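PDB 6OW4: oxidoreductase, short chain dehydrogenase/reductase family protein from Bifidobacterium adolescentis L2-32, which acts as an NADH-dependent 20beta-hydroxysteroid dehydrogenase of the short-chain dehydrogenase/reductase family. Local coordinates for residues F[123-128]-F[173-179]; F[168-174]-F[218-224]; F[223-229]-F[280-286]. All coordinates share one frame; numbering follows the deposited sequence.

Contact 1. Residues F[123-128]-F[173-179]; sequences DFAFLN and GGSLIFT. With NAD (nicotinamide-adenine-dinucleotide), chain N.
Phe126 and Ile177 are paired across two parallel strands, 124-127 and 174-179, whose axes come within 4.8 Å. The branch methyl of Ile177 fits against the Phe126 ring, with CD1 of Phe126 3.7 Å from CG2 of Ile177. Ile177 O lies at the edge of the same ring, near its plane. The ring gets there because its CG lies anti to the backbone N (chi1 -176°), which carries it along the strand toward its C-terminal end. The CB of Asn128 rests over one face of the ring. Phe124 lies on the same side of the sheet, but its ring leads away from 173-179 and packs on Leu61 of helix 52-63. Ala57 of that helix meets Phe126.

The other side of the sheet carries Ala125, Leu127, Leu176 and Phe178. Here a branch of Leu176 lies against the Ala125 methyl, with CB of Ala125 4.2 Å from CD2 of Leu176. The CD1 methyl of Leu127 sits over a face of the Phe178 ring, though its modelled closeness is doubtful. Helix 142-170 packs on this side, with Ala163 meeting both Ala125 and Leu176.

Backbone bonds alternate between the strands. Ile177 N binds Ala125 O (2.9 Å), and Leu127 N binds Ile177 O (2.8 Å). The last bond, Thr179 N to Leu127 O, is weak at 3.4 Å. Beyond it Thr179 OG1 donates to an in-plane lone pair of Asn128 OD1 at 2.9 Å, tying the two strand ends together. The cofactor lies against this end: O3D of NAD donates to Asn128 O (2.7 Å), and the Thr179 methyl CG2 approaches the ribose. Parallel neighbouring strands with the dinucleotide at their C-terminal ends are the hallmark of the Rossmann fold of short-chain dehydrogenases.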
loop_
_atom_site.group_PDB
_atom_site.type_symbol
_atom_site.label_atom_id
_atom_site.label_comp_id
_atom_site.label_asym_id
_atom_site.label_seq_id
_atom_site.Cartn_x
_atom_site.Cartn_y
_atom_site.Cartn_z
ATOM N N ASP F 123 -20.175 -3.650 22.790
ATOM C CA ASP F 123 -19.210 -4.705 22.377
ATOM C C ASP F 123 -18.676 -4.383 20.977
ATOM O O ASP F 123 -17.522 -4.744 20.693
ATOM C CB ASP F 123 -19.854 -6.094 22.372
ATOM C CG ASP F 123 -20.323 -6.569 23.736
ATOM O OD1 ASP F 123 -19.458 -6.904 24.571
ATOM O OD2 ASP F 123 -21.550 -6.598 23.954
ATOM N N PHE F 124 -19.494 -3.755 20.128
ATOM C CA PHE F 124 -19.129 -3.364 18.742
ATOM C C PHE F 124 -19.709 -1.984 18.416
ATOM O O PHE F 124 -20.697 -1.572 19.048
ATOM C CB PHE F 124 -19.636 -4.404 17.742
ATOM C CG PHE F 124 -21.138 -4.513 17.677
ATOM C CD1 PHE F 124 -21.870 -3.724 16.801
ATOM C CD2 PHE F 124 -21.822 -5.390 18.503
ATOM C CE1 PHE F 124 -23.252 -3.817 16.750
ATOM C CE2 PHE F 124 -23.204 -5.486 18.446
ATOM C CZ PHE F 124 -23.917 -4.700 17.570
ATOM N N ALA F 125 -19.107 -1.304 17.440
ATOM C CA ALA F 125 -19.568 -0.009 16.893
ATOM C C ALA F 125 -19.283 0.023 15.391
ATOM O O ALA F 125 -18.114 -0.173 15.007
ATOM C CB ALA F 125 -18.893 1.130 17.617
ATOM N N PHE F 126 -20.321 0.228 14.579
ATOM C CA PHE F 126 -20.214 0.446 13.114
ATOM C C PHE F 126 -20.370 1.945 12.843
ATOM O O PHE F 126 -21.511 2.443 12.775
ATOM C CB PHE F 126 -21.230 -0.411 12.354
ATOM C CG PHE F 126 -21.130 -0.319 10.852
ATOM C CD1 PHE F 126 -19.901 -0.184 10.221
ATOM C CD2 PHE F 126 -22.268 -0.383 10.062
ATOM C CE1 PHE F 126 -19.816 -0.102 8.840
ATOM C CE2 PHE F 126 -22.181 -0.304 8.680
ATOM C CZ PHE F 126 -20.956 -0.162 8.073
ATOM N N LEU F 127 -19.237 2.634 12.702
ATOM C CA LEU F 127 -19.147 4.113 12.588
ATOM C C LEU F 127 -19.232 4.478 11.102
ATOM O O LEU F 127 -18.188 4.771 10.486
ATOM C CB LEU F 127 -17.844 4.562 13.255
ATOM C CG LEU F 127 -17.629 3.982 14.654
ATOM C CD1 LEU F 127 -16.154 3.890 14.995
ATOM C CD2 LEU F 127 -18.377 4.790 15.699
ATOM N N ASN F 128 -20.457 4.440 10.572
ATOM C CA ASN F 128 -20.780 4.424 9.120
ATOM C C ASN F 128 -21.189 5.826 8.649
ATOM O O ASN F 128 -20.998 6.119 7.454
ATOM C CB ASN F 128 -21.859 3.374 8.838
ATOM C CG ASN F 128 -22.409 3.431 7.429
ATOM O OD1 ASN F 128 -21.715 3.087 6.476
ATOM N ND2 ASN F 128 -23.658 3.851 7.294
ATOM N N GLY F 173 -13.322 -6.096 25.981
ATOM C CA GLY F 173 -12.883 -5.849 24.593
ATOM C C GLY F 173 -14.042 -5.464 23.690
ATOM O O GLY F 173 -15.140 -5.197 24.219
ATOM N N GLY F 174 -13.811 -5.439 22.374
ATOM C CA GLY F 174 -14.835 -5.090 21.372
ATOM C C GLY F 174 -14.265 -4.961 19.972
ATOM O O GLY F 174 -13.052 -5.179 19.804
ATOM N N SER F 175 -15.115 -4.611 19.002
ATOM C CA SER F 175 -14.783 -4.525 17.555
ATOM C C SER F 175 -15.298 -3.205 16.970
ATOM O O SER F 175 -16.531 -3.026 16.909
ATOM C CB SER F 175 -15.346 -5.705 16.807
ATOM O OG SER F 175 -15.040 -5.621 15.422
ATOM N N LEU F 176 -14.382 -2.325 16.555
ATOM C CA LEU F 176 -14.696 -1.052 15.855
ATOM C C LEU F 176 -14.622 -1.293 14.346
ATOM O O LEU F 176 -13.573 -1.779 13.884
ATOM C CB LEU F 176 -13.696 0.028 16.280
ATOM C CG LEU F 176 -13.537 0.237 17.784
ATOM C CD1 LEU F 176 -12.386 1.186 18.070
ATOM C CD2 LEU F 176 -14.828 0.754 18.404
ATOM N N ILE F 177 -15.698 -0.975 13.621
ATOM C CA ILE F 177 -15.747 -1.015 12.128
ATOM C C ILE F 177 -16.044 0.402 11.625
ATOM O O ILE F 177 -17.162 0.894 11.857
ATOM C CB ILE F 177 -16.777 -2.041 11.611
ATOM C CG1 ILE F 177 -16.587 -3.422 12.248
ATOM C CG2 ILE F 177 -16.735 -2.117 10.093
ATOM C CD1 ILE F 177 -17.476 -3.686 13.443
ATOM N N PHE F 178 -15.066 1.026 10.970
ATOM C CA PHE F 178 -15.178 2.367 10.346
ATOM C C PHE F 178 -15.432 2.184 8.848
ATOM O O PHE F 178 -14.665 1.451 8.207
ATOM C CB PHE F 178 -13.899 3.176 10.578
ATOM C CG PHE F 178 -13.575 3.491 12.017
ATOM C CD1 PHE F 178 -13.063 2.520 12.865
ATOM C CD2 PHE F 178 -13.742 4.774 12.514
ATOM C CE1 PHE F 178 -12.750 2.821 14.183
ATOM C CE2 PHE F 178 -13.424 5.075 13.830
ATOM C CZ PHE F 178 -12.932 4.097 14.663
ATOM N N THR F 179 -16.473 2.822 8.309
ATOM C CA THR F 179 -16.747 2.862 6.848
ATOM C C THR F 179 -15.799 3.880 6.205
ATOM O O THR F 179 -15.960 5.087 6.468
ATOM C CB THR F 179 -18.217 3.179 6.548
ATOM O OG1 THR F 179 -19.035 2.286 7.303
ATOM C CG2 THR F 179 -18.554 3.040 5.080
HETATM P PA NAD N . -26.408 7.451 2.953
HETATM O O1A NAD N . -26.233 8.891 2.597
HETATM O O2A NAD N . -27.904 7.113 3.034
HETATM O O5B NAD N . -25.735 7.111 4.353
HETATM C C5B NAD N . -25.106 8.132 5.128
HETATM C C4B NAD N . -25.885 8.259 6.468
HETATM O O4B NAD N . -24.989 9.088 7.447
HETATM C C3B NAD N . -26.984 8.877 6.336
HETATM O O3B NAD N . -28.111 8.129 6.917
HETATM C C2B NAD N . -26.821 10.321 7.144
HETATM O O2B NAD N . -28.098 10.720 7.723
HETATM C C1B NAD N . -25.949 10.121 8.049
HETATM N N9A NAD N . -25.220 11.399 8.332
HETATM C C8A NAD N . -24.535 12.333 7.634
HETATM N N7A NAD N . -24.120 13.289 8.503
HETATM C C5A NAD N . -24.550 12.945 9.733
HETATM C C6A NAD N . -24.397 13.577 10.976
HETATM N N6A NAD N . -23.770 14.768 11.446
HETATM N N1A NAD N . -24.932 13.018 12.087
HETATM C C2A NAD N . -25.626 11.834 12.002
HETATM N N3A NAD N . -25.778 11.206 10.772
HETATM C C4A NAD N . -25.235 11.772 9.643
HETATM O O3 NAD N . -25.698 6.530 1.787
HETATM P PN NAD N . -24.778 5.244 2.099
HETATM O O1N NAD N . -24.394 4.610 0.792
HETATM O O2N NAD N . -25.571 4.250 2.949
HETATM O O5D NAD N . -23.451 5.721 2.845
HETATM C C5D NAD N . -23.096 5.200 4.118
HETATM C C4D NAD N . -21.565 5.343 4.323
HETATM O O4D NAD N . -20.934 4.629 3.432
HETATM C C3D NAD N . -21.122 6.780 4.118
HETATM O O3D NAD N . -20.232 7.135 5.097
HETATM C C2D NAD N . -20.433 6.775 2.721
HETATM O O2D NAD N . -19.432 7.878 2.694
HETATM C C1D NAD N . -19.904 5.602 2.647
HETATM N N1N NAD N . -19.724 5.091 1.283
HETATM C C2N NAD N . -20.820 4.748 0.502
HETATM C C3N NAD N . -20.637 4.257 -0.800
HETATM C C7N NAD N . -21.848 3.880 -1.687
HETATM O O7N NAD N . -21.760 3.973 -2.897
HETATM N N7N NAD N . -23.065 3.421 -1.113
HETATM C C4N NAD N . -19.358 4.108 -1.304
HETATM C C5N NAD N . -18.261 4.443 -0.527
HETATM C C6N NAD N . -18.453 4.928 0.774
HETATM O O HOH W 1 -16.284 -7.983 24.226
#

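Contact 2. Residues F[168-174]-F[218-224]; sequences REHGHGG and LAKDGIR
Gly173 and Gly174 press closely against Gly222 and Ile223 where two strands begin side by side. Gly174 N donates to Gly222 O at 3.1 Å. Gly174 O in turn takes the N-H of Arg224 N at 2.8 Å. The backbones come very near here, with CA of Gly173 only 4.0 Å from CA of Gly222. The same CA of Gly173 lies 3.0 Å from Gly222 O. Ile223 lays its CG1 beside this glycine pair, 3.9 Å from Gly174 N.

The Arg168 side is looser. Its CD passes 3.5 Å from Asp221 OD2, but the charged groups do not pair: Arg168 NE stays 4.6 Å from Asp221 OD2. A bend at chi3 (-71°) turns the guanidinium so that CD2 of Leu218 lies over one of its faces. Arg168 NH2 makes its salt bridge to Asp139 of the second subunit. The solvent side of the contact is at the turn before strand 223-230, where Gly222 is exposed.

Gly171 closes helix 142-170 with a Schellman motif. The chain then turns into strand 174-179, which pairs in parallel with strand 223-230, while Ile223 packs on His164 and Met167 of the helix.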
loop_
_atom_site.group_PDB
_atom_site.type_symbol
_atom_site.label_atom_id
_atom_site.label_comp_id
_atom_site.label_asym_id
_atom_site.label_seq_id
_atom_site.Cartn_x
_atom_site.Cartn_y
_atom_site.Cartn_z
ATOM N N ARG F 168 -13.525 0.204 27.635
ATOM C CA ARG F 168 -12.461 0.253 28.674
ATOM C C ARG F 168 -13.093 0.557 30.037
ATOM O O ARG F 168 -12.723 -0.115 31.020
ATOM C CB ARG F 168 -11.403 1.292 28.297
ATOM C CG ARG F 168 -10.590 0.917 27.066
ATOM C CD ARG F 168 -9.565 1.981 26.738
ATOM N NE ARG F 168 -10.190 3.193 26.230
ATOM C CZ ARG F 168 -9.587 4.373 26.125
ATOM N NH1 ARG F 168 -8.326 4.519 26.501
ATOM N NH2 ARG F 168 -10.251 5.409 25.645
ATOM N N GLU F 169 -14.022 1.517 30.082
ATOM C CA GLU F 169 -14.758 1.928 31.310
ATOM C C GLU F 169 -15.554 0.740 31.863
ATOM O O GLU F 169 -15.678 0.648 33.100
ATOM C CB GLU F 169 -15.674 3.118 31.019
ATOM C CG GLU F 169 -14.928 4.437 30.917
ATOM C CD GLU F 169 -15.722 5.584 30.315
ATOM O OE1 GLU F 169 -16.957 5.453 30.207
ATOM O OE2 GLU F 169 -15.103 6.603 29.952
ATOM N N HIS F 170 -16.073 -0.124 30.984
ATOM C CA HIS F 170 -16.847 -1.345 31.342
ATOM C C HIS F 170 -15.901 -2.535 31.541
ATOM O O HIS F 170 -16.366 -3.569 32.059
ATOM C CB HIS F 170 -17.933 -1.618 30.292
ATOM C CG HIS F 170 -19.104 -0.702 30.411
ATOM N ND1 HIS F 170 -20.344 -1.014 29.888
ATOM C CD2 HIS F 170 -19.238 0.496 31.018
ATOM C CE1 HIS F 170 -21.185 -0.037 30.149
ATOM N NE2 HIS F 170 -20.533 0.899 30.846
ATOM N N GLY F 171 -14.633 -2.393 31.136
ATOM C CA GLY F 171 -13.551 -3.358 31.413
ATOM C C GLY F 171 -13.692 -4.628 30.593
ATOM O O GLY F 171 -13.673 -5.718 31.191
ATOM N N HIS F 172 -13.822 -4.493 29.271
ATOM C CA HIS F 172 -13.913 -5.620 28.303
ATOM C C HIS F 172 -13.498 -5.147 26.904
ATOM O O HIS F 172 -13.348 -3.922 26.706
ATOM C CB HIS F 172 -15.319 -6.240 28.323
ATOM C CG HIS F 172 -16.419 -5.301 27.958
ATOM N ND1 HIS F 172 -16.738 -5.005 26.646
ATOM C CD2 HIS F 172 -17.290 -4.606 28.723
ATOM C CE1 HIS F 172 -17.749 -4.162 26.619
ATOM N NE2 HIS F 172 -18.106 -3.901 27.881
ATOM N N GLY F 173 -13.322 -6.096 25.981
ATOM C CA GLY F 173 -12.883 -5.849 24.593
ATOM C C GLY F 173 -14.042 -5.464 23.690
ATOM O O GLY F 173 -15.140 -5.197 24.219
ATOM N N GLY F 174 -13.811 -5.439 22.374
ATOM C CA GLY F 174 -14.835 -5.090 21.372
ATOM C C GLY F 174 -14.265 -4.961 19.972
ATOM O O GLY F 174 -13.052 -5.179 19.804
ATOM N N LEU F 218 -5.205 0.147 21.309
ATOM C CA LEU F 218 -6.282 -0.490 22.117
ATOM C C LEU F 218 -6.255 -2.021 22.001
ATOM O O LEU F 218 -7.247 -2.646 22.435
ATOM C CB LEU F 218 -7.634 0.064 21.661
ATOM C CG LEU F 218 -7.772 1.584 21.696
ATOM C CD1 LEU F 218 -9.167 1.998 21.264
ATOM C CD2 LEU F 218 -7.458 2.133 23.080
ATOM N N ALA F 219 -5.174 -2.612 21.472
ATOM C CA ALA F 219 -4.986 -4.081 21.386
ATOM C C ALA F 219 -4.907 -4.664 22.803
ATOM O O ALA F 219 -5.568 -5.685 23.061
ATOM C CB ALA F 219 -3.750 -4.419 20.586
ATOM N N LYS F 220 -4.141 -4.009 23.683
ATOM C CA LYS F 220 -3.966 -4.359 25.120
ATOM C C LYS F 220 -5.315 -4.374 25.854
ATOM O O LYS F 220 -5.380 -4.989 26.934
ATOM C CB LYS F 220 -3.039 -3.343 25.798
ATOM C CG LYS F 220 -3.616 -1.937 25.912
ATOM C CD LYS F 220 -2.635 -0.895 26.396
ATOM C CE LYS F 220 -3.287 0.459 26.558
ATOM N NZ LYS F 220 -2.482 1.365 27.409
ATOM N N ASP F 221 -6.334 -3.694 25.316
ATOM C CA ASP F 221 -7.673 -3.536 25.943
ATOM C C ASP F 221 -8.664 -4.536 25.328
ATOM O O ASP F 221 -9.851 -4.501 25.721
ATOM C CB ASP F 221 -8.165 -2.091 25.804
ATOM C CG ASP F 221 -7.213 -1.055 26.387
ATOM O OD1 ASP F 221 -6.758 -1.257 27.534
ATOM O OD2 ASP F 221 -6.928 -0.057 25.689
ATOM N N GLY F 222 -8.202 -5.391 24.407
ATOM C CA GLY F 222 -9.017 -6.426 23.742
ATOM C C GLY F 222 -9.953 -5.839 22.697
ATOM O O GLY F 222 -10.951 -6.501 22.362
ATOM N N ILE F 223 -9.635 -4.647 22.183
ATOM C CA ILE F 223 -10.455 -3.913 21.174
ATOM C C ILE F 223 -9.758 -4.026 19.814
ATOM O O ILE F 223 -8.570 -3.662 19.728
ATOM C CB ILE F 223 -10.679 -2.447 21.610
ATOM C CG1 ILE F 223 -11.402 -2.373 22.960
ATOM C CG2 ILE F 223 -11.415 -1.660 20.532
ATOM C CD1 ILE F 223 -11.453 -0.991 23.570
ATOM N N ARG F 224 -10.470 -4.539 18.806
ATOM C CA ARG F 224 -10.022 -4.583 17.389
ATOM C C ARG F 224 -10.637 -3.392 16.651
ATOM O O ARG F 224 -11.766 -2.997 17.009
ATOM C CB ARG F 224 -10.415 -5.913 16.737
ATOM C CG ARG F 224 -9.787 -7.129 17.400
ATOM C CD ARG F 224 -10.157 -8.449 16.749
ATOM N NE ARG F 224 -11.598 -8.673 16.685
ATOM C CZ ARG F 224 -12.359 -8.530 15.600
ATOM N NH1 ARG F 224 -11.837 -8.149 14.444
ATOM N NH2 ARG F 224 -13.656 -8.775 15.677
#

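Contact 3. Residues F[223-229]-F[280-286]; sequences IRSNTIS and VTGTDIR
Asn226 holds the loop at Val280 and Thr283 through both ends of its amide. ND2 of Asn226 donates to Val280 O at 3.0 Å, while OD1 of Asn226 accepts from Thr283 N at 3.2 Å. Val280 O lies in the amide plane, but ND2 stands above the carbonyl plane of Val280. The same oxygen also receives Arg224 NH1 (2.8 Å), edge-on in the guanidinium plane; Arg224 NH2 binds Leu272 O. With an alanine here in place of Asn226, Thr283 N is likely to lose its acceptor and Val280 O one of its two donors, leaving the Arg224 bond. Asp284 OD1 is gripped by two hydroxyls from the same face of its plane, Thr227 OG1 at 2.6 Å on the anti side and Ser229 OG at 2.7 Å on the syn side. The Asp284 carboxylate reaches them by swinging to the side opposite its own backbone N (chi1 179°). Thr281 OG1 accepts from Ser225 N, and one water bridges this hydroxyl and Ile223 O.

Backbone pairing holds the strands in parallel. Ile285 N binds Thr227 O, and Ser229 N binds Ile285 O. Earlier, Gly282 N reaches Ser225 O (2.7 Å).

Strand 284-287 is the outermost of the parallel sheet in this chain, beside strand 223-230. Helix 262-273 packs on Ile228 and Ile285, and helix 198-217 lies against Thr227 and Asp284 on the other side.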
loop_
_atom_site.group_PDB
_atom_site.type_symbol
_atom_site.label_atom_id
_atom_site.label_comp_id
_atom_site.label_asym_id
_atom_site.label_seq_id
_atom_site.Cartn_x
_atom_site.Cartn_y
_atom_site.Cartn_z
ATOM N N ILE F 223 -9.635 -4.647 22.183
ATOM C CA ILE F 223 -10.455 -3.913 21.174
ATOM C C ILE F 223 -9.758 -4.026 19.814
ATOM O O ILE F 223 -8.570 -3.662 19.728
ATOM C CB ILE F 223 -10.679 -2.447 21.610
ATOM C CG1 ILE F 223 -11.402 -2.373 22.960
ATOM C CG2 ILE F 223 -11.415 -1.660 20.532
ATOM C CD1 ILE F 223 -11.453 -0.991 23.570
ATOM N N ARG F 224 -10.470 -4.539 18.806
ATOM C CA ARG F 224 -10.022 -4.583 17.389
ATOM C C ARG F 224 -10.637 -3.392 16.651
ATOM O O ARG F 224 -11.766 -2.997 17.009
ATOM C CB ARG F 224 -10.415 -5.913 16.737
ATOM C CG ARG F 224 -9.787 -7.129 17.400
ATOM C CD ARG F 224 -10.157 -8.449 16.749
ATOM N NE ARG F 224 -11.598 -8.673 16.685
ATOM C CZ ARG F 224 -12.359 -8.530 15.600
ATOM N NH1 ARG F 224 -11.837 -8.149 14.444
ATOM N NH2 ARG F 224 -13.656 -8.775 15.677
ATOM N N SER F 225 -9.910 -2.835 15.679
ATOM C CA SER F 225 -10.331 -1.676 14.851
ATOM C C SER F 225 -9.968 -1.939 13.389
ATOM O O SER F 225 -8.766 -2.067 13.092
ATOM C CB SER F 225 -9.709 -0.394 15.342
ATOM O OG SER F 225 -10.147 0.713 14.564
ATOM N N ASN F 226 -10.976 -2.014 12.519
ATOM C CA ASN F 226 -10.804 -2.293 11.070
ATOM C C ASN F 226 -11.691 -1.338 10.270
ATOM O O ASN F 226 -12.621 -0.754 10.858
ATOM C CB ASN F 226 -11.115 -3.754 10.739
ATOM C CG ASN F 226 -10.144 -4.717 11.389
ATOM O OD1 ASN F 226 -8.979 -4.786 11.000
ATOM N ND2 ASN F 226 -10.615 -5.462 12.376
ATOM N N THR F 227 -11.397 -1.197 8.977
ATOM C CA THR F 227 -12.175 -0.376 8.018
ATOM C C THR F 227 -12.749 -1.269 6.915
ATOM O O THR F 227 -12.127 -2.298 6.589
ATOM C CB THR F 227 -11.314 0.735 7.410
ATOM O OG1 THR F 227 -10.199 0.115 6.773
ATOM C CG2 THR F 227 -10.835 1.729 8.442
ATOM N N ILE F 228 -13.902 -0.868 6.381
ATOM C CA ILE F 228 -14.514 -1.426 5.144
ATOM C C ILE F 228 -14.481 -0.318 4.090
ATOM O O ILE F 228 -14.991 0.779 4.379
ATOM C CB ILE F 228 -15.939 -1.938 5.425
ATOM C CG1 ILE F 228 -15.935 -2.996 6.533
ATOM C CG2 ILE F 228 -16.596 -2.457 4.153
ATOM C CD1 ILE F 228 -17.312 -3.412 6.990
ATOM N N SER F 229 -13.872 -0.591 2.935
ATOM C CA SER F 229 -13.736 0.353 1.796
ATOM C C SER F 229 -14.641 -0.102 0.657
ATOM O O SER F 229 -14.166 -0.679 -0.321
ATOM C CB SER F 229 -12.302 0.457 1.359
ATOM O OG SER F 229 -11.513 1.045 2.380
ATOM N N VAL F 280 -7.944 -10.311 13.295
ATOM C CA VAL F 280 -7.937 -9.217 12.280
ATOM C C VAL F 280 -8.113 -7.886 13.018
ATOM O O VAL F 280 -9.165 -7.698 13.658
ATOM C CB VAL F 280 -9.031 -9.417 11.212
ATOM C CG1 VAL F 280 -8.857 -8.458 10.042
ATOM C CG2 VAL F 280 -9.088 -10.855 10.719
ATOM N N THR F 281 -7.111 -7.009 12.942
ATOM C CA THR F 281 -7.147 -5.634 13.508
ATOM C C THR F 281 -6.176 -4.736 12.733
ATOM O O THR F 281 -5.136 -5.244 12.281
ATOM C CB THR F 281 -6.853 -5.657 15.014
ATOM O OG1 THR F 281 -7.163 -4.369 15.547
ATOM C CG2 THR F 281 -5.420 -6.016 15.340
ATOM N N GLY F 282 -6.521 -3.456 12.582
ATOM C CA GLY F 282 -5.659 -2.426 11.973
ATOM C C GLY F 282 -5.463 -2.640 10.481
ATOM O O GLY F 282 -4.427 -2.188 9.957
ATOM N N THR F 283 -6.423 -3.289 9.815
ATOM C CA THR F 283 -6.405 -3.532 8.348
ATOM C C THR F 283 -7.726 -3.067 7.725
ATOM O O THR F 283 -8.635 -2.655 8.472
ATOM C CB THR F 283 -6.104 -5.001 8.024
ATOM O OG1 THR F 283 -5.850 -5.077 6.622
ATOM C CG2 THR F 283 -7.223 -5.949 8.399
ATOM N N ASP F 284 -7.803 -3.133 6.395
ATOM C CA ASP F 284 -8.967 -2.706 5.581
ATOM C C ASP F 284 -9.463 -3.901 4.763
ATOM O O ASP F 284 -8.620 -4.683 4.293
ATOM C CB ASP F 284 -8.587 -1.552 4.652
ATOM C CG ASP F 284 -9.732 -1.083 3.772
ATOM O OD1 ASP F 284 -10.786 -0.712 4.330
ATOM O OD2 ASP F 284 -9.565 -1.104 2.536
ATOM N N ILE F 285 -10.780 -4.023 4.597
ATOM C CA ILE F 285 -11.414 -5.005 3.669
ATOM C C ILE F 285 -12.153 -4.210 2.589
ATOM O O ILE F 285 -13.176 -3.572 2.911
ATOM C CB ILE F 285 -12.324 -5.990 4.434
ATOM C CG1 ILE F 285 -11.565 -6.653 5.588
ATOM C CG2 ILE F 285 -12.927 -7.012 3.480
ATOM C CD1 ILE F 285 -12.300 -7.792 6.264
ATOM N N ARG F 286 -11.622 -4.227 1.363
ATOM C CA ARG F 286 -12.243 -3.588 0.174
ATOM C C ARG F 286 -13.363 -4.502 -0.336
ATOM O O ARG F 286 -13.112 -5.711 -0.494
ATOM C CB ARG F 286 -11.195 -3.324 -0.910
ATOM C CG ARG F 286 -10.046 -2.441 -0.443
ATOM C CD ARG F 286 -9.083 -2.058 -1.549
ATOM N NE ARG F 286 -7.787 -1.669 -1.006
ATOM C CZ ARG F 286 -6.790 -1.137 -1.710
ATOM N NH1 ARG F 286 -6.931 -0.913 -3.005
ATOM N NH2 ARG F 286 -5.653 -0.823 -1.114
HETATM O O HOH W 2 -6.493 -3.919 18.140
HETATM O O HOH W 3 -7.597 -0.351 10.292
#

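Overall arrangement
All three contacts belong to one seven-stranded parallel sheet. Contact 1 joins strands 124-127 and 174-179, contact 2 joins the starts of 174-179 and 223-230, and contact 3 joins 223-230 to 284-287. Together they follow four neighbouring strands out to one edge of the sheet. The centres of contacts 1 and 2 lie about 12 Å apart. Those of contacts 1 and 3 are about 9 Å apart, and those of contacts 2 and 3 about 16 Å. Along the chain contacts 1 and 2 interleave, while contact 3 opens after contact 1 has closed. Contact 1 reaches the NAD site. Contacts 2 and 3 both touch the third subunit, and contact 2 also meets the second.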